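PDB 3FI9: malate dehydrogenase from Porphyromonas gingivalis, which probably catalyses the NAD-dependent interconversion of malate and oxaloacetate. Local coordinates for residues Ile112-Ile125 with Thr136-Leu150. Numbering follows the deposited sequence.
Sequences IKSYCPDCKHVIII and TLIYSGLKPSQVTTL
Val122, Ile123 and Ile124 pair in parallel with Val147, Thr148 and Thr149, the two strands of a beta-alpha-beta crossover, connected by helix 129-140, in the Rossmann-type NAD-binding domain. The short axes pass 4.7 Å apart at 29°. Backbone bonds run from Val122 N to Gln146 O, Thr148 N to Val122 O and Ile124 N to Thr148 O; the ladder ends in a weak one, Leu150 N to Ile124 O at 3.5 Å.

On the face carrying Ile123 and Thr148, the hydroxyl of Thr148 meets the edge of the His121 ring, in its plane, with NE2 and OG1 2.9 Å apart in a nearly straight hydrogen bond (165°). Thr148 OG1 sits between backbone N and carbonyl carbon (chi1 46°), a rotation that brings it also to 3.4 Å from Ile123 CG1. Gln146 O lies over one face of the imidazole, offset toward its rim.

The opposite face bears Val122 and Ile124, covered by helix 129-140 and the loop after it. The Leu142 and Val122 side chains cross at about a right angle, with CD1 of Leu142 3.6 Å from CG2 of Val122, and Ile124 CD1 meets Thr136 tip to tip; the Thr136 hydroxyl has its stronger hydrogen bond to Thr132 O, with Ala105 O as a second possible acceptor for its one proton.

At the strand entrance, the extended Gln146 side chain brings NE2 to Lys120 O, 3.3 Å away and well above that carbonyl's plane. Gln146 OE1 accepts from both Lys143 N and Lys143 NZ, fixing the amide from the other end, while a water links NE2 to Pro117 O.

Along its other edge, strand 121-124 pairs with strand 77-82, Ile123 forming backbone hydrogen bonds with Ile80 and Ser82. Beyond the ladder, Ile125, predicted to bind NAD, sets CG2 3.8 Å from Leu150 CB.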
ATOM      1  N   ILE A 112      -9.722 -24.277   8.630  1.00 20.50           N
ATOM      2  CA  ILE A 112     -10.406 -24.156   7.354  1.00 21.12           C
ATOM      3  C   ILE A 112     -11.376 -25.320   7.277  1.00 21.65           C
ATOM      4  O   ILE A 112     -12.481 -25.180   6.747  1.00 20.70           O
ATOM      5  CB  ILE A 112      -9.426 -24.181   6.143  1.00 21.57           C
ATOM      6  CG1 ILE A 112      -8.681 -22.831   5.986  1.00 20.91           C
ATOM      7  CG2 ILE A 112     -10.148 -24.559   4.876  1.00 20.64           C
ATOM      8  CD1 ILE A 112      -7.483 -22.880   5.025  1.00 20.88           C
ATOM      9  N   LYS A 113     -10.973 -26.474   7.814  1.00 21.57           N
ATOM     10  CA  LYS A 113     -11.782 -27.674   7.640  1.00 22.94           C
ATOM     11  C   LYS A 113     -13.049 -27.595   8.480  1.00 23.09           C
ATOM     12  O   LYS A 113     -14.129 -28.005   8.042  1.00 22.74           O
ATOM     13  CB  LYS A 113     -10.973 -28.968   7.912  1.00 22.65           C
ATOM     14  CG  LYS A 113     -11.783 -30.265   7.637  1.00 25.44           C
ATOM     15  CD  LYS A 113     -10.962 -31.545   7.944  1.00 26.42           C
ATOM     16  CE  LYS A 113     -10.170 -32.013   6.749  1.00 28.63           C
ATOM     17  NZ  LYS A 113      -9.498 -33.357   6.980  1.00 28.73           N
ATOM     18  N   SER A 114     -12.903 -27.014   9.661  1.00 24.71           N
ATOM     19  CA  SER A 114     -13.999 -26.844  10.606  1.00 25.64           C
ATOM     20  C   SER A 114     -14.946 -25.738  10.193  1.00 25.68           C
ATOM     21  O   SER A 114     -16.157 -25.900  10.289  1.00 25.72           O
ATOM     22  CB  SER A 114     -13.476 -26.508  11.990  1.00 24.74           C
ATOM     23  OG  SER A 114     -12.636 -27.530  12.479  1.00 28.56           O
ATOM     24  N   TYR A 115     -14.389 -24.616   9.741  1.00 24.77           N
ATOM     25  CA  TYR A 115     -15.178 -23.389   9.577  1.00 25.68           C
ATOM     26  C   TYR A 115     -15.492 -22.973   8.131  1.00 25.13           C
ATOM     27  O   TYR A 115     -16.465 -22.259   7.883  1.00 25.49           O
ATOM     28  CB  TYR A 115     -14.456 -22.244  10.323  1.00 25.53           C
ATOM     29  CG  TYR A 115     -14.203 -22.525  11.782  1.00 26.94           C
ATOM     30  CD1 TYR A 115     -15.221 -22.994  12.616  1.00 28.86           C
ATOM     31  CD2 TYR A 115     -12.931 -22.335  12.338  1.00 26.98           C
ATOM     32  CE1 TYR A 115     -14.975 -23.260  13.988  1.00 30.08           C
ATOM     33  CE2 TYR A 115     -12.673 -22.577  13.686  1.00 28.78           C
ATOM     34  CZ  TYR A 115     -13.705 -23.048  14.506  1.00 32.82           C
ATOM     35  OH  TYR A 115     -13.439 -23.293  15.840  1.00 33.58           O
ATOM     36  N   CYS A 116     -14.690 -23.416   7.162  1.00 23.61           N
ATOM     37  CA  CYS A 116     -14.970 -23.061   5.779  1.00 23.97           C
ATOM     38  C   CYS A 116     -14.479 -24.116   4.756  1.00 24.23           C
ATOM     39  O   CYS A 116     -13.752 -23.811   3.803  1.00 24.33           O
ATOM     40  CB  CYS A 116     -14.481 -21.633   5.462  1.00 23.27           C
ATOM     41  SG  CYS A 116     -12.723 -21.351   5.833  1.00 23.14           S
ATOM     42  N   PRO A 117     -14.900 -25.381   4.955  1.00 24.30           N
ATOM     43  CA  PRO A 117     -14.475 -26.471   4.083  1.00 24.36           C
ATOM     44  C   PRO A 117     -14.856 -26.181   2.647  1.00 24.77           C
ATOM     45  O   PRO A 117     -14.238 -26.751   1.733  1.00 26.57           O
ATOM     46  CB  PRO A 117     -15.278 -27.679   4.609  1.00 24.50           C
ATOM     47  CG  PRO A 117     -16.470 -27.072   5.295  1.00 24.68           C
ATOM     48  CD  PRO A 117     -15.911 -25.815   5.941  1.00 23.95           C
ATOM     49  N   ASP A 118     -15.830 -25.285   2.435  1.00 24.75           N
ATOM     50  CA  ASP A 118     -16.219 -24.822   1.074  1.00 25.04           C
ATOM     51  C   ASP A 118     -15.429 -23.619   0.514  1.00 24.61           C
ATOM     52  O   ASP A 118     -15.788 -23.070  -0.540  1.00 23.93           O
ATOM     53  CB  ASP A 118     -17.713 -24.452   1.030  1.00 26.10           C
ATOM     54  CG  ASP A 118     -18.082 -23.400   2.096  1.00 29.68           C
ATOM     55  OD1 ASP A 118     -17.381 -23.318   3.133  1.00 30.74           O
ATOM     56  OD2 ASP A 118     -19.089 -22.669   1.927  1.00 32.04           O
ATOM     57  N   CYS A 119     -14.360 -23.225   1.203  1.00 23.93           N
ATOM     58  CA  CYS A 119     -13.424 -22.187   0.716  1.00 24.22           C
ATOM     59  C   CYS A 119     -13.030 -22.475  -0.723  1.00 23.21           C
ATOM     60  O   CYS A 119     -12.868 -23.638  -1.084  1.00 24.47           O
ATOM     61  CB  CYS A 119     -12.149 -22.203   1.602  1.00 24.93           C
ATOM     62  SG  CYS A 119     -11.178 -20.625   1.576  1.00 33.33           S
ATOM     63  N   LYS A 120     -12.856 -21.444  -1.551  1.00 20.27           N
ATOM     64  CA  LYS A 120     -12.500 -21.647  -2.947  1.00 20.67           C
ATOM     65  C   LYS A 120     -10.961 -21.687  -3.138  1.00 20.44           C
ATOM     66  O   LYS A 120     -10.447 -22.491  -3.890  1.00 21.26           O
ATOM     67  CB  LYS A 120     -13.121 -20.555  -3.831  1.00 20.88           C
ATOM     68  CG  LYS A 120     -14.678 -20.710  -4.058  1.00 24.58           C
ATOM     69  CD  LYS A 120     -15.273 -19.417  -4.605  1.00 28.15           C
ATOM     70  CE  LYS A 120     -16.140 -19.623  -5.817  1.00 34.92           C
ATOM     71  NZ  LYS A 120     -17.557 -19.779  -5.456  1.00 34.91           N
ATOM     72  N   HIS A 121     -10.251 -20.776  -2.496  1.00 17.55           N
ATOM     73  CA  HIS A 121      -8.785 -20.717  -2.654  1.00 16.99           C
ATOM     74  C   HIS A 121      -8.061 -20.188  -1.450  1.00 15.70           C
ATOM     75  O   HIS A 121      -8.537 -19.279  -0.780  1.00 15.12           O
ATOM     76  CB  HIS A 121      -8.407 -19.835  -3.868  1.00 15.80           C
ATOM     77  CG  HIS A 121      -7.057 -20.155  -4.423  1.00 17.45           C
ATOM     78  ND1 HIS A 121      -6.871 -21.160  -5.347  1.00 14.16           N
ATOM     79  CD2 HIS A 121      -5.824 -19.640  -4.158  1.00 19.19           C
ATOM     80  CE1 HIS A 121      -5.580 -21.258  -5.628  1.00 18.59           C
ATOM     81  NE2 HIS A 121      -4.921 -20.362  -4.906  1.00 17.29           N
ATOM     82  N   VAL A 122      -6.855 -20.705  -1.204  1.00 15.22           N
ATOM     83  CA  VAL A 122      -6.115 -20.306  -0.045  1.00 15.91           C
ATOM     84  C   VAL A 122      -4.675 -20.107  -0.493  1.00 15.48           C
ATOM     85  O   VAL A 122      -4.150 -20.942  -1.222  1.00 14.56           O
ATOM     86  CB  VAL A 122      -6.091 -21.439   1.038  1.00 16.54           C
ATOM     87  CG1 VAL A 122      -5.247 -20.987   2.223  1.00 16.70           C
ATOM     88  CG2 VAL A 122      -7.501 -21.765   1.463  1.00 16.60           C
ATOM     89  N   ILE A 123      -4.078 -19.012  -0.041  1.00 15.58           N
ATOM     90  CA  ILE A 123      -2.668 -18.681  -0.329  1.00 15.36           C
ATOM     91  C   ILE A 123      -1.879 -18.526   0.953  1.00 15.32           C
ATOM     92  O   ILE A 123      -2.240 -17.738   1.863  1.00 15.02           O
ATOM     93  CB  ILE A 123      -2.559 -17.384  -1.197  1.00 15.02           C
ATOM     94  CG1 ILE A 123      -3.476 -17.502  -2.454  1.00 14.48           C
ATOM     95  CG2 ILE A 123      -1.058 -17.096  -1.515  1.00 14.91           C
ATOM     96  CD1 ILE A 123      -3.452 -16.259  -3.394  1.00 18.43           C
ATOM     97  N   ILE A 124      -0.761 -19.259   1.026  1.00 16.32           N
ATOM     98  CA  ILE A 124       0.046 -19.295   2.207  1.00 16.56           C
ATOM     99  C   ILE A 124       1.363 -18.590   1.863  1.00 18.05           C
ATOM    100  O   ILE A 124       1.985 -18.943   0.853  1.00 18.08           O
ATOM    101  CB  ILE A 124       0.334 -20.750   2.570  1.00 16.63           C
ATOM    102  CG1 ILE A 124      -0.974 -21.547   2.824  1.00 17.09           C
ATOM    103  CG2 ILE A 124       1.278 -20.792   3.776  1.00 18.04           C
ATOM    104  CD1 ILE A 124      -1.787 -20.972   3.975  1.00 20.49           C
ATOM    105  N   ILE A 125       1.796 -17.605   2.650  1.00 17.84           N
ATOM    106  CA  ILE A 125       3.019 -16.907   2.240  1.00 20.32           C
ATOM    107  C   ILE A 125       4.159 -16.970   3.256  1.00 21.51           C
ATOM    108  O   ILE A 125       5.301 -16.616   2.936  1.00 22.72           O
ATOM    109  CB  ILE A 125       2.759 -15.436   1.824  1.00 20.46           C
ATOM    110  CG1 ILE A 125       2.758 -14.502   3.038  1.00 22.60           C
ATOM    111  CG2 ILE A 125       1.503 -15.353   0.881  1.00 20.61           C
ATOM    112  CD1 ILE A 125       3.160 -13.073   2.661  1.00 24.26           C
ATOM    113  N   THR A 136      -0.707 -27.017   5.033  1.00 17.91           N
ATOM    114  CA  THR A 136      -2.060 -26.451   4.967  1.00 18.27           C
ATOM    115  C   THR A 136      -2.972 -27.213   4.033  1.00 19.27           C
ATOM    116  O   THR A 136      -4.126 -27.480   4.388  1.00 20.07           O
ATOM    117  CB  THR A 136      -2.064 -24.940   4.609  1.00 19.03           C
ATOM    118  OG1 THR A 136      -1.450 -24.212   5.654  1.00 18.05           O
ATOM    119  CG2 THR A 136      -3.489 -24.417   4.465  1.00 18.36           C
ATOM    120  N   LEU A 137      -2.507 -27.510   2.805  1.00 18.27           N
ATOM    121  CA  LEU A 137      -3.286 -28.297   1.859  1.00 18.67           C
ATOM    122  C   LEU A 137      -3.775 -29.616   2.477  1.00 19.14           C
ATOM    123  O   LEU A 137      -4.959 -29.964   2.406  1.00 18.41           O
ATOM    124  CB  LEU A 137      -2.433 -28.601   0.601  1.00 19.09           C
ATOM    125  CG  LEU A 137      -3.074 -29.414  -0.514  1.00 18.75           C
ATOM    126  CD1 LEU A 137      -4.470 -28.880  -0.890  1.00 16.83           C
ATOM    127  CD2 LEU A 137      -2.137 -29.609  -1.751  1.00 18.34           C
ATOM    128  N   ILE A 138      -2.849 -30.349   3.082  1.00 18.11           N
ATOM    129  CA  ILE A 138      -3.161 -31.661   3.640  1.00 19.66           C
ATOM    130  C   ILE A 138      -4.219 -31.607   4.760  1.00 20.08           C
ATOM    131  O   ILE A 138      -5.259 -32.294   4.683  1.00 21.52           O
ATOM    132  CB  ILE A 138      -1.891 -32.341   4.131  1.00 19.77           C
ATOM    133  CG1 ILE A 138      -1.024 -32.707   2.921  1.00 20.19           C
ATOM    134  CG2 ILE A 138      -2.259 -33.582   4.940  1.00 21.64           C
ATOM    135  CD1 ILE A 138       0.383 -33.151   3.321  1.00 21.88           C
ATOM    136  N   TYR A 139      -4.013 -30.724   5.731  1.00 19.34           N
ATOM    137  CA  TYR A 139      -4.975 -30.578   6.820  1.00 19.24           C
ATOM    138  C   TYR A 139      -6.301 -29.878   6.451  1.00 20.45           C
ATOM    139  O   TYR A 139      -7.317 -30.052   7.147  1.00 19.87           O
ATOM    140  CB  TYR A 139      -4.335 -29.862   7.968  1.00 18.89           C
ATOM    141  CG  TYR A 139      -3.448 -30.746   8.814  1.00 21.90           C
ATOM    142  CD1 TYR A 139      -2.098 -30.896   8.514  1.00 21.40           C
ATOM    143  CD2 TYR A 139      -3.956 -31.413   9.918  1.00 20.76           C
ATOM    144  CE1 TYR A 139      -1.265 -31.689   9.290  1.00 22.45           C
ATOM    145  CE2 TYR A 139      -3.136 -32.227  10.697  1.00 21.72           C
ATOM    146  CZ  TYR A 139      -1.789 -32.364  10.379  1.00 24.02           C
ATOM    147  OH  TYR A 139      -0.927 -33.155  11.147  1.00 24.37           O
ATOM    148  N   SER A 140      -6.305 -29.090   5.377  1.00 18.92           N
ATOM    149  CA  SER A 140      -7.483 -28.293   5.039  1.00 19.30           C
ATOM    150  C   SER A 140      -8.570 -29.150   4.391  1.00 19.85           C
ATOM    151  O   SER A 140      -9.737 -28.748   4.342  1.00 20.37           O
ATOM    152  CB  SER A 140      -7.105 -27.201   4.030  1.00 18.70           C
ATOM    153  OG  SER A 140      -6.884 -27.767   2.718  1.00 16.42           O
ATOM    154  N   GLY A 141      -8.176 -30.285   3.818  1.00 20.94           N
ATOM    155  CA  GLY A 141      -9.114 -31.141   3.063  1.00 21.12           C
ATOM    156  C   GLY A 141      -9.441 -30.632   1.671  1.00 21.77           C
ATOM    157  O   GLY A 141     -10.289 -31.220   0.979  1.00 21.82           O
ATOM    158  N   LEU A 142      -8.791 -29.539   1.243  1.00 20.08           N
ATOM    159  CA  LEU A 142      -9.120 -28.945  -0.052  1.00 20.01           C
ATOM    160  C   LEU A 142      -8.446 -29.743  -1.175  1.00 20.57           C
ATOM    161  O   LEU A 142      -7.568 -30.548  -0.893  1.00 21.44           O
ATOM    162  CB  LEU A 142      -8.741 -27.445  -0.118  1.00 18.66           C
ATOM    163  CG  LEU A 142      -9.379 -26.500   0.951  1.00 20.17           C
ATOM    164  CD1 LEU A 142      -8.783 -25.119   0.893  1.00 16.44           C
ATOM    165  CD2 LEU A 142     -10.924 -26.402   0.830  1.00 22.31           C
ATOM    166  N   LYS A 143      -8.895 -29.550  -2.423  1.00 21.47           N
ATOM    167  CA  LYS A 143      -8.201 -30.076  -3.613  1.00 22.23           C
ATOM    168  C   LYS A 143      -6.849 -29.369  -3.875  1.00 22.28           C
ATOM    169  O   LYS A 143      -6.642 -28.222  -3.450  1.00 22.01           O
ATOM    170  CB  LYS A 143      -9.092 -29.886  -4.833  1.00 22.76           C
ATOM    171  CG  LYS A 143     -10.385 -30.739  -4.739  1.00 27.72           C
ATOM    172  CD  LYS A 143     -11.241 -30.559  -5.970  1.00 31.81           C
ATOM    173  CE  LYS A 143     -11.528 -29.099  -6.209  1.00 35.29           C
ATOM    174  NZ  LYS A 143     -12.107 -28.453  -4.993  1.00 38.40           N
ATOM    175  N   PRO A 144      -5.923 -30.044  -4.578  1.00 22.43           N
ATOM    176  CA  PRO A 144      -4.633 -29.377  -4.883  1.00 21.93           C
ATOM    177  C   PRO A 144      -4.792 -28.073  -5.666  1.00 21.40           C
ATOM    178  O   PRO A 144      -3.993 -27.149  -5.491  1.00 20.78           O
ATOM    179  CB  PRO A 144      -3.897 -30.422  -5.726  1.00 21.26           C
ATOM    180  CG  PRO A 144      -4.360 -31.725  -5.156  1.00 23.28           C
ATOM    181  CD  PRO A 144      -5.838 -31.508  -4.764  1.00 22.33           C
ATOM    182  N   SER A 145      -5.819 -27.984  -6.522  1.00 19.97           N
ATOM    183  CA  SER A 145      -6.032 -26.770  -7.268  1.00 19.50           C
ATOM    184  C   SER A 145      -6.441 -25.556  -6.404  1.00 18.85           C
ATOM    185  O   SER A 145      -6.492 -24.428  -6.889  1.00 18.90           O
ATOM    186  CB  SER A 145      -7.131 -27.009  -8.287  1.00 21.71           C
ATOM    187  OG  SER A 145      -8.327 -27.214  -7.550  1.00 23.72           O
ATOM    188  N   GLN A 146      -6.698 -25.772  -5.122  1.00 18.47           N
ATOM    189  CA  GLN A 146      -7.237 -24.706  -4.296  1.00 17.87           C
ATOM    190  C   GLN A 146      -6.214 -24.034  -3.399  1.00 17.17           C
ATOM    191  O   GLN A 146      -6.566 -23.140  -2.638  1.00 18.78           O
ATOM    192  CB  GLN A 146      -8.381 -25.270  -3.440  1.00 18.75           C
ATOM    193  CG  GLN A 146      -9.578 -25.850  -4.287  1.00 16.94           C
ATOM    194  CD  GLN A 146     -10.677 -26.338  -3.391  1.00 16.74           C
ATOM    195  OE1 GLN A 146     -10.671 -27.495  -2.988  1.00 19.97           O
ATOM    196  NE2 GLN A 146     -11.600 -25.436  -3.005  1.00 16.95           N
ATOM    197  N   VAL A 147      -4.970 -24.503  -3.401  1.00 16.99           N
ATOM    198  CA  VAL A 147      -3.953 -23.915  -2.509  1.00 16.90           C
ATOM    199  C   VAL A 147      -2.693 -23.547  -3.266  1.00 17.12           C
ATOM    200  O   VAL A 147      -2.175 -24.379  -3.992  1.00 18.92           O
ATOM    201  CB  VAL A 147      -3.569 -24.874  -1.346  1.00 16.20           C
ATOM    202  CG1 VAL A 147      -2.512 -24.228  -0.381  1.00 19.19           C
ATOM    203  CG2 VAL A 147      -4.825 -25.267  -0.561  1.00 17.04           C
ATOM    204  N   THR A 148      -2.210 -22.309  -3.098  1.00 17.06           N
ATOM    205  CA  THR A 148      -0.935 -21.863  -3.691  1.00 17.18           C
ATOM    206  C   THR A 148      -0.082 -21.165  -2.635  1.00 16.71           C
ATOM    207  O   THR A 148      -0.567 -20.811  -1.554  1.00 16.10           O
ATOM    208  CB  THR A 148      -1.139 -20.854  -4.837  1.00 16.85           C
ATOM    209  OG1 THR A 148      -2.093 -19.854  -4.432  1.00 17.70           O
ATOM    210  CG2 THR A 148      -1.679 -21.570  -6.082  1.00 19.67           C
ATOM    211  N   THR A 149       1.206 -20.985  -2.939  1.00 15.56           N
ATOM    212  CA  THR A 149       2.062 -20.171  -2.113  1.00 14.82           C
ATOM    213  C   THR A 149       2.684 -19.055  -2.956  1.00 14.75           C
ATOM    214  O   THR A 149       2.840 -19.201  -4.149  1.00 13.85           O
ATOM    215  CB  THR A 149       3.230 -21.006  -1.477  1.00 15.93           C
ATOM    216  OG1 THR A 149       4.039 -21.575  -2.517  1.00 18.28           O
ATOM    217  CG2 THR A 149       2.654 -22.207  -0.658  1.00 17.89           C
ATOM    218  N   LEU A 150       3.009 -17.935  -2.316  1.00 15.70           N
ATOM    219  CA  LEU A 150       3.813 -16.885  -2.921  1.00 15.44           C
ATOM    220  C   LEU A 150       5.208 -17.449  -3.256  1.00 16.09           C
ATOM    221  O   LEU A 150       5.929 -17.913  -2.359  1.00 18.08           O
ATOM    222  CB  LEU A 150       4.000 -15.751  -1.907  1.00 15.86           C
ATOM    223  CG  LEU A 150       5.014 -14.690  -2.318  1.00 15.05           C
ATOM    224  CD1 LEU A 150       4.451 -13.985  -3.576  1.00 14.68           C
ATOM    225  CD2 LEU A 150       5.338 -13.694  -1.156  1.00 15.72           C
TER
HETATM  226  O   HOH W   1      -7.294 -32.013   9.071  1.00 22.92           O
HETATM  227  O   HOH W   2      -7.937 -33.314   5.127  1.00 30.66           O
HETATM  228  O   HOH W   3     -13.848 -26.132  -1.312  1.00 25.44           O